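Local structure of dephospho-CoA kinase (2IF2) at residues A18-D32 and I98-A112. The protein probably catalyses the last step of coenzyme A biosynthesis, the ATP-dependent phosphorylation of the 3'-hydroxyl of dephospho-CoA. Numbering follows the deposited sequence.
Sequences AQMFRELGAYVLDAD and ITKNLSEDTLFILEA
Strands 27-30 and 108-111 pair in parallel, their axes running 4.6 Å apart at 22°, through five backbone hydrogen bonds that zigzag between the two segments. Tyr27 N opens the ladder with a nearly straight bond to Leu107 O (2.6 Å), and Ala31 N closes it on Glu111 O just as helix 31-36 begins. On one face of the sheet, Tyr27 and Phe108 point the same way, their rings near parallel (17°) but slid apart, so that they meet through Tyr27 CD1 and Phe108 CD2 (3.7 Å). The Tyr27 ring reaches segment 98-102 because its chi1 of -174° swings CG away from the backbone N; there Leu102 CD1 lies over one ring face and Ile98 CG2 approaches Tyr27 CZ (3.5 Å). Leu29 follows on the same side, its CD2 touching both Ile98 CD1 and the edge of the Phe108 ring. The other face carries helix 14-23: strand 3-8, this helix and the outermost strand 27-30 form the right-handed beta-alpha-beta crossover of the P-loop kinase fold, with 108-111 lying between the two strands of the unit. Here Ile109 CD1 sits over the Phe21 ring, a CH-pi contact 3.8 Å from the centroid, while Val28 lies alongside Ile109. Arg22 reaches back from the helix, its NE donating to Val28 O (3.1 Å). Near the C-terminal ends of the strands, the Glu111 carboxylate comes up to Ala18 CB and lies beside Asp30; this places the carboxylate next to the side chain of Lys14, predicted to bind ATP. Asp30 is also the N-cap of helix 31-36, its OD1 accepting from Lys33 N.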
loop_
_atom_site.group_PDB
_atom_site.type_symbol
_atom_site.label_atom_id
_atom_site.label_comp_id
_atom_site.label_asym_id
_atom_site.label_seq_id
_atom_site.Cartn_x
_atom_site.Cartn_y
_atom_site.Cartn_z
ATOM N N ALA A 18 3.550 4.464 -9.304
ATOM C CA ALA A 18 4.695 3.779 -8.724
ATOM C C ALA A 18 5.643 3.374 -9.847
ATOM O O ALA A 18 6.857 3.465 -9.687
ATOM C CB ALA A 18 4.250 2.544 -7.951
ATOM N N GLN A 19 5.075 2.946 -10.978
ATOM C CA GLN A 19 5.847 2.514 -12.140
ATOM C C GLN A 19 6.591 3.653 -12.818
ATOM O O GLN A 19 7.803 3.586 -13.030
ATOM C CB GLN A 19 4.934 1.833 -13.158
ATOM C CG GLN A 19 5.671 0.957 -14.178
ATOM C CD GLN A 19 6.765 0.091 -13.542
ATOM O OE1 GLN A 19 7.916 0.512 -13.442
ATOM N NE2 GLN A 19 6.401 -1.113 -13.099
HETATM N N MSE A 20 5.862 4.700 -13.169
HETATM C CA MSE A 20 6.479 5.838 -13.814
HETATM C C MSE A 20 7.689 6.231 -12.978
HETATM O O MSE A 20 8.791 6.393 -13.505
HETATM C CB MSE A 20 5.475 6.989 -13.896
HETATM C CG MSE A 20 4.160 6.619 -14.583
HETATM SE SE MSE A 20 2.830 8.045 -14.536
HETATM C CE MSE A 20 2.148 7.983 -16.346
ATOM N N PHE A 21 7.482 6.354 -11.667
ATOM C CA PHE A 21 8.553 6.734 -10.729
ATOM C C PHE A 21 9.771 5.818 -10.775
ATOM O O PHE A 21 10.892 6.273 -10.524
ATOM C CB PHE A 21 8.027 6.772 -9.284
ATOM C CG PHE A 21 7.639 8.149 -8.812
ATOM C CD1 PHE A 21 6.354 8.403 -8.344
ATOM C CD2 PHE A 21 8.549 9.201 -8.855
ATOM C CE1 PHE A 21 5.975 9.682 -7.932
ATOM C CE2 PHE A 21 8.172 10.485 -8.443
ATOM C CZ PHE A 21 6.883 10.723 -7.982
ATOM N N ARG A 22 9.538 4.535 -11.067
ATOM C CA ARG A 22 10.613 3.547 -11.142
ATOM C C ARG A 22 11.402 3.739 -12.425
ATOM O O ARG A 22 12.631 3.576 -12.465
ATOM C CB ARG A 22 10.069 2.118 -11.112
ATOM C CG ARG A 22 9.498 1.669 -9.779
ATOM C CD ARG A 22 9.538 0.139 -9.650
ATOM N NE ARG A 22 8.483 -0.365 -8.771
ATOM C CZ ARG A 22 7.198 -0.370 -9.098
ATOM N NH1 ARG A 22 6.817 0.091 -10.290
ATOM N NH2 ARG A 22 6.296 -0.804 -8.228
ATOM N N GLU A 23 10.675 4.066 -13.484
ATOM C CA GLU A 23 11.291 4.309 -14.767
ATOM C C GLU A 23 12.213 5.482 -14.575
ATOM O O GLU A 23 13.364 5.445 -14.998
ATOM C CB GLU A 23 10.225 4.635 -15.797
ATOM C CG GLU A 23 9.341 3.449 -16.116
ATOM C CD GLU A 23 7.901 3.842 -16.407
ATOM O OE1 GLU A 23 7.670 4.939 -16.969
ATOM O OE2 GLU A 23 7.001 3.039 -16.083
ATOM N N LEU A 24 11.725 6.519 -13.906
ATOM C CA LEU A 24 12.551 7.705 -13.684
ATOM C C LEU A 24 13.818 7.403 -12.875
ATOM O O LEU A 24 14.769 8.179 -12.895
ATOM C CB LEU A 24 11.712 8.812 -13.022
ATOM C CG LEU A 24 10.641 9.472 -13.918
ATOM C CD1 LEU A 24 9.621 10.235 -13.083
ATOM C CD2 LEU A 24 11.320 10.397 -14.927
ATOM N N GLY A 25 13.840 6.264 -12.184
ATOM C CA GLY A 25 15.018 5.897 -11.402
ATOM C C GLY A 25 14.711 5.565 -9.952
ATOM O O GLY A 25 15.447 4.838 -9.284
ATOM N N ALA A 26 13.604 6.109 -9.466
ATOM C CA ALA A 26 13.189 5.884 -8.097
ATOM C C ALA A 26 13.025 4.398 -7.809
ATOM O O ALA A 26 12.828 3.598 -8.723
ATOM C CB ALA A 26 11.875 6.622 -7.830
ATOM N N TYR A 27 13.118 4.043 -6.528
ATOM C CA TYR A 27 12.953 2.667 -6.066
ATOM C C TYR A 27 11.642 2.598 -5.298
ATOM O O TYR A 27 11.606 2.875 -4.101
ATOM C CB TYR A 27 14.092 2.254 -5.132
ATOM C CG TYR A 27 14.047 0.788 -4.742
ATOM C CD1 TYR A 27 13.102 0.303 -3.834
ATOM C CD2 TYR A 27 14.925 -0.129 -5.318
ATOM C CE1 TYR A 27 13.032 -1.069 -3.514
ATOM C CE2 TYR A 27 14.863 -1.500 -5.006
ATOM C CZ TYR A 27 13.916 -1.962 -4.107
ATOM O OH TYR A 27 13.862 -3.308 -3.819
ATOM N N VAL A 28 10.571 2.225 -5.992
ATOM C CA VAL A 28 9.260 2.128 -5.376
ATOM C C VAL A 28 8.974 0.706 -4.935
ATOM O O VAL A 28 9.062 -0.216 -5.746
ATOM C CB VAL A 28 8.154 2.534 -6.347
ATOM C CG1 VAL A 28 6.852 2.725 -5.590
ATOM C CG2 VAL A 28 8.547 3.794 -7.091
ATOM N N LEU A 29 8.639 0.547 -3.649
ATOM C CA LEU A 29 8.310 -0.750 -3.035
ATOM C C LEU A 29 6.850 -0.802 -2.594
ATOM O O LEU A 29 6.441 -0.109 -1.648
ATOM C CB LEU A 29 9.201 -1.033 -1.808
ATOM C CG LEU A 29 8.794 -2.130 -0.801
ATOM C CD1 LEU A 29 8.710 -3.481 -1.480
ATOM C CD2 LEU A 29 9.808 -2.177 0.324
ATOM N N ASP A 30 6.081 -1.640 -3.288
ATOM C CA ASP A 30 4.660 -1.853 -3.014
ATOM C C ASP A 30 4.540 -2.597 -1.684
ATOM O O ASP A 30 4.763 -3.807 -1.610
ATOM C CB ASP A 30 4.044 -2.699 -4.128
ATOM C CG ASP A 30 2.547 -2.836 -4.001
ATOM O OD1 ASP A 30 2.022 -2.884 -2.866
ATOM O OD2 ASP A 30 1.888 -2.913 -5.054
ATOM N N ALA A 31 4.193 -1.862 -0.636
ATOM C CA ALA A 31 4.047 -2.436 0.693
ATOM C C ALA A 31 2.942 -3.490 0.742
ATOM O O ALA A 31 3.151 -4.600 1.220
ATOM C CB ALA A 31 3.760 -1.330 1.691
ATOM N N ASP A 32 1.768 -3.128 0.238
ATOM C CA ASP A 32 0.625 -4.027 0.227
ATOM C C ASP A 32 0.953 -5.336 -0.487
ATOM O O ASP A 32 0.702 -6.426 0.043
ATOM C CB ASP A 32 -0.571 -3.350 -0.447
ATOM C CG ASP A 32 -0.919 -2.010 0.189
ATOM O OD1 ASP A 32 -1.041 -1.943 1.431
ATOM O OD2 ASP A 32 -1.084 -1.021 -0.554
ATOM N N ILE A 98 16.523 -4.045 2.297
ATOM C CA ILE A 98 16.648 -3.560 0.935
ATOM C C ILE A 98 17.486 -2.289 0.919
ATOM O O ILE A 98 18.271 -2.068 -0.000
ATOM C CB ILE A 98 15.271 -3.251 0.331
ATOM C CG1 ILE A 98 14.407 -4.508 0.320
ATOM C CG2 ILE A 98 15.429 -2.744 -1.081
ATOM C CD1 ILE A 98 13.015 -4.281 -0.233
ATOM N N THR A 99 17.313 -1.459 1.943
ATOM C CA THR A 99 18.051 -0.203 2.069
ATOM C C THR A 99 19.545 -0.482 2.249
ATOM O O THR A 99 20.389 0.395 2.070
ATOM C CB THR A 99 17.540 0.604 3.281
ATOM O OG1 THR A 99 16.130 0.826 3.143
ATOM C CG2 THR A 99 18.261 1.944 3.378
ATOM N N LYS A 100 19.843 -1.727 2.605
ATOM C CA LYS A 100 21.205 -2.192 2.821
ATOM C C LYS A 100 22.004 -1.994 1.531
ATOM O O LYS A 100 22.950 -1.204 1.475
ATOM C CB LYS A 100 21.173 -3.684 3.198
ATOM C CG LYS A 100 22.407 -4.225 3.929
ATOM C CD LYS A 100 22.452 -3.777 5.391
ATOM C CE LYS A 100 23.686 -4.312 6.101
ATOM N NZ LYS A 100 23.700 -3.945 7.538
ATOM N N ASN A 101 21.597 -2.714 0.492
ATOM C CA ASN A 101 22.248 -2.652 -0.808
ATOM C C ASN A 101 21.897 -1.392 -1.583
ATOM O O ASN A 101 22.604 -1.011 -2.516
ATOM C CB ASN A 101 21.846 -3.867 -1.631
ATOM C CG ASN A 101 22.092 -5.156 -0.896
ATOM O OD1 ASN A 101 21.616 -6.217 -1.306
ATOM N ND2 ASN A 101 22.846 -5.077 0.203
ATOM N N LEU A 102 20.802 -0.747 -1.202
ATOM C CA LEU A 102 20.378 0.462 -1.886
ATOM C C LEU A 102 21.367 1.614 -1.774
ATOM O O LEU A 102 21.602 2.159 -0.689
ATOM C CB LEU A 102 19.018 0.919 -1.365
ATOM C CG LEU A 102 17.824 0.817 -2.318
ATOM C CD1 LEU A 102 16.634 1.461 -1.634
ATOM C CD2 LEU A 102 18.109 1.511 -3.644
ATOM N N SER A 103 21.934 1.981 -2.919
ATOM C CA SER A 103 22.890 3.077 -3.009
ATOM C C SER A 103 22.290 4.336 -2.382
ATOM O O SER A 103 21.071 4.482 -2.327
ATOM C CB SER A 103 23.215 3.329 -4.482
ATOM O OG SER A 103 22.359 2.551 -5.312
ATOM N N GLU A 104 23.135 5.245 -1.908
ATOM C CA GLU A 104 22.640 6.470 -1.294
ATOM C C GLU A 104 22.068 7.451 -2.316
ATOM O O GLU A 104 22.209 7.262 -3.531
ATOM C CB GLU A 104 23.751 7.151 -0.487
ATOM C CG GLU A 104 23.595 7.027 1.031
ATOM C CD GLU A 104 22.285 7.616 1.545
ATOM O OE1 GLU A 104 21.626 8.356 0.770
ATOM O OE2 GLU A 104 21.932 7.355 2.729
ATOM N N ASP A 105 21.419 8.497 -1.806
ATOM C CA ASP A 105 20.798 9.536 -2.637
ATOM C C ASP A 105 19.707 8.989 -3.546
ATOM O O ASP A 105 19.076 9.745 -4.296
ATOM C CB ASP A 105 21.854 10.265 -3.479
ATOM C CG ASP A 105 22.721 11.198 -2.646
ATOM O OD1 ASP A 105 22.162 12.082 -1.953
ATOM O OD2 ASP A 105 23.962 11.060 -2.694
ATOM N N THR A 106 19.501 7.673 -3.469
ATOM C CA THR A 106 18.489 6.965 -4.253
ATOM C C THR A 106 17.115 7.423 -3.782
ATOM O O THR A 106 16.927 7.765 -2.614
ATOM C CB THR A 106 18.602 5.430 -4.070
ATOM O OG1 THR A 106 17.753 4.767 -5.011
ATOM C CG2 THR A 106 18.181 5.025 -2.673
ATOM N N LEU A 107 16.156 7.434 -4.695
ATOM C CA LEU A 107 14.815 7.871 -4.362
ATOM C C LEU A 107 13.983 6.656 -3.983
ATOM O O LEU A 107 13.497 5.925 -4.844
ATOM C CB LEU A 107 14.212 8.617 -5.554
ATOM C CG LEU A 107 13.165 9.700 -5.293
ATOM C CD1 LEU A 107 11.797 9.090 -5.349
ATOM C CD2 LEU A 107 13.425 10.383 -3.954
ATOM N N PHE A 108 13.848 6.439 -2.679
ATOM C CA PHE A 108 13.092 5.315 -2.152
ATOM C C PHE A 108 11.657 5.705 -1.794
ATOM O O PHE A 108 11.423 6.510 -0.892
ATOM C CB PHE A 108 13.813 4.749 -0.928
ATOM C CG PHE A 108 13.086 3.620 -0.268
ATOM C CD1 PHE A 108 12.195 3.861 0.765
ATOM C CD2 PHE A 108 13.257 2.317 -0.708
ATOM C CE1 PHE A 108 11.484 2.821 1.346
ATOM C CE2 PHE A 108 12.549 1.270 -0.132
ATOM C CZ PHE A 108 11.661 1.524 0.894
ATOM N N ILE A 109 10.702 5.131 -2.518
ATOM C CA ILE A 109 9.290 5.397 -2.281
ATOM C C ILE A 109 8.613 4.118 -1.807
ATOM O O ILE A 109 9.053 3.014 -2.135
ATOM C CB ILE A 109 8.583 5.881 -3.563
ATOM C CG1 ILE A 109 9.253 7.160 -4.070
ATOM C CG2 ILE A 109 7.099 6.101 -3.285
ATOM C CD1 ILE A 109 8.696 7.688 -5.390
ATOM N N LEU A 110 7.543 4.272 -1.033
ATOM C CA LEU A 110 6.800 3.129 -0.514
ATOM C C LEU A 110 5.299 3.357 -0.689
ATOM O O LEU A 110 4.738 4.284 -0.118
ATOM C CB LEU A 110 7.144 2.920 0.967
ATOM C CG LEU A 110 6.417 1.798 1.707
ATOM C CD1 LEU A 110 7.385 1.038 2.585
ATOM C CD2 LEU A 110 5.291 2.386 2.524
ATOM N N GLU A 111 4.653 2.519 -1.492
ATOM C CA GLU A 111 3.224 2.663 -1.715
ATOM C C GLU A 111 2.443 1.596 -0.965
ATOM O O GLU A 111 2.675 0.402 -1.152
ATOM C CB GLU A 111 2.899 2.566 -3.199
ATOM C CG GLU A 111 3.325 1.258 -3.807
ATOM C CD GLU A 111 2.544 0.916 -5.052
ATOM O OE1 GLU A 111 3.000 0.012 -5.792
ATOM O OE2 GLU A 111 1.476 1.538 -5.286
ATOM N N ALA A 112 1.512 2.044 -0.124
ATOM C CA ALA A 112 0.684 1.159 0.685
ATOM C C ALA A 112 -0.776 1.579 0.637
ATOM O O ALA A 112 -1.656 0.829 1.056
ATOM C CB ALA A 112 1.174 1.163 2.123
#